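Local coordinates for DinB-like domain-containing protein (Thermus thermophilus, PDB 2YQY) that is of unknown function but folds as a DinB-like four-helix bundle that carries an exposed histidine triad, at residues 135-138 / 139-142. Residues are numbered along the deposited sequence; the frame is centred on the assembly and turned at random.
Sequences FPHP and FFGE
His137 and Gly141 close a short β-hairpin on the surface of the four-helix bundle, an example of how two reciprocal backbone bonds can define a tight reversal. His137 N donates to Gly141 O at 2.7 Å, nearly straight at 166°, while the return bond from Gly141 N to His137 O is longer, 3.0 Å, and more bent. Pro138, Phe139 and Phe140 form the loop between this pair, and Gly141 leaves it with a positive phi, a backbone conformation that glycine adopts readily.

Aromatic contacts line one side. With its CG anti to the backbone N, the His137 ring is sent alongside the Phe140 side chain; Phe140 CD2 sits 3.5 Å above the imidazole plane, toward its rim. With planes 55° apart, the two rings meet obliquely. Trp148 also meets the imidazole, which comes close to a possible HExxH motif on helix 153-165 but makes no contact with it.

On the other face of the hairpin, the side chains of the non-hydrogen-bonded pair Pro136 and Glu142 run alongside each other. Glu142 bends at chi2 (-66°), folding its carboxylate back over the proline; OE1 is hydrogen-bonded to Thr134 OG1, and Glu142 OE2 rests 3.2 Å from Pro136 CB.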
loop_
_atom_site.group_PDB
_atom_site.type_symbol
_atom_site.label_atom_id
_atom_site.label_comp_id
_atom_site.label_asym_id
_atom_site.label_seq_id
_atom_site.Cartn_x
_atom_site.Cartn_y
_atom_site.Cartn_z
ATOM N N PHE A 135 -8.182 -8.144 13.403
ATOM C CA PHE A 135 -6.778 -8.168 13.807
ATOM C C PHE A 135 -6.400 -6.696 14.052
ATOM O O PHE A 135 -6.891 -5.821 13.323
ATOM C CB PHE A 135 -5.899 -8.870 12.743
ATOM C CG PHE A 135 -4.461 -9.050 13.169
ATOM C CD1 PHE A 135 -4.061 -10.173 13.880
ATOM C CD2 PHE A 135 -3.523 -8.049 12.926
ATOM C CE1 PHE A 135 -2.730 -10.320 14.312
ATOM C CE2 PHE A 135 -2.202 -8.183 13.382
ATOM C CZ PHE A 135 -1.802 -9.302 14.064
ATOM N N PRO A 136 -5.587 -6.416 15.094
ATOM C CA PRO A 136 -5.281 -5.007 15.402
ATOM C C PRO A 136 -4.420 -4.264 14.380
ATOM O O PRO A 136 -3.342 -4.757 13.979
ATOM C CB PRO A 136 -4.620 -5.047 16.794
ATOM C CG PRO A 136 -4.090 -6.465 16.924
ATOM C CD PRO A 136 -5.028 -7.350 16.096
ATOM N N HIS A 137 -4.913 -3.089 13.972
ATOM C CA HIS A 137 -4.158 -2.179 13.111
ATOM C C HIS A 137 -3.557 -1.138 14.060
ATOM O O HIS A 137 -4.241 -0.647 14.936
ATOM C CB HIS A 137 -5.071 -1.512 12.055
ATOM C CG HIS A 137 -4.335 -0.597 11.110
ATOM N ND1 HIS A 137 -4.167 -0.874 9.763
ATOM C CD2 HIS A 137 -3.686 0.569 11.337
ATOM C CE1 HIS A 137 -3.461 0.095 9.199
ATOM N NE2 HIS A 137 -3.150 0.980 10.135
ATOM N N PRO A 138 -2.253 -0.857 13.936
ATOM C CA PRO A 138 -1.619 0.120 14.841
ATOM C C PRO A 138 -2.317 1.521 15.009
ATOM O O PRO A 138 -2.224 2.189 16.069
ATOM C CB PRO A 138 -0.206 0.280 14.235
ATOM C CG PRO A 138 -0.237 -0.425 12.876
ATOM C CD PRO A 138 -1.276 -1.503 13.029
ATOM N N PHE A 139 -2.955 1.988 13.952
ATOM C CA PHE A 139 -3.621 3.292 13.951
ATOM C C PHE A 139 -5.167 3.080 14.039
ATOM O O PHE A 139 -5.872 3.763 14.780
ATOM C CB PHE A 139 -3.222 4.069 12.687
ATOM C CG PHE A 139 -3.740 5.479 12.656
ATOM C CD1 PHE A 139 -3.098 6.481 13.356
ATOM C CD2 PHE A 139 -4.917 5.787 11.983
ATOM C CE1 PHE A 139 -3.606 7.766 13.367
ATOM C CE2 PHE A 139 -5.429 7.095 11.998
ATOM C CZ PHE A 139 -4.765 8.068 12.675
ATOM N N PHE A 140 -5.700 2.138 13.284
ATOM C CA PHE A 140 -7.164 2.018 13.217
ATOM C C PHE A 140 -7.832 1.091 14.252
ATOM O O PHE A 140 -9.074 0.994 14.313
ATOM C CB PHE A 140 -7.577 1.715 11.779
ATOM C CG PHE A 140 -7.237 2.839 10.824
ATOM C CD1 PHE A 140 -7.859 4.087 10.952
ATOM C CD2 PHE A 140 -6.259 2.673 9.851
ATOM C CE1 PHE A 140 -7.528 5.142 10.091
ATOM C CE2 PHE A 140 -5.918 3.721 8.985
ATOM C CZ PHE A 140 -6.552 4.952 9.095
ATOM N N GLY A 141 -7.012 0.427 15.068
ATOM C CA GLY A 141 -7.530 -0.539 16.033
ATOM C C GLY A 141 -7.994 -1.852 15.399
ATOM O O GLY A 141 -7.471 -2.270 14.382
ATOM N N GLU A 142 -8.983 -2.500 16.005
ATOM C CA GLU A 142 -9.404 -3.833 15.552
ATOM C C GLU A 142 -10.154 -3.715 14.248
ATOM O O GLU A 142 -11.208 -3.100 14.187
ATOM C CB GLU A 142 -10.293 -4.530 16.604
ATOM C CG GLU A 142 -9.569 -4.968 17.863
ATOM C CD GLU A 142 -8.536 -6.078 17.632
ATOM O OE1 GLU A 142 -8.833 -7.093 16.947
ATOM O OE2 GLU A 142 -7.427 -5.931 18.158
#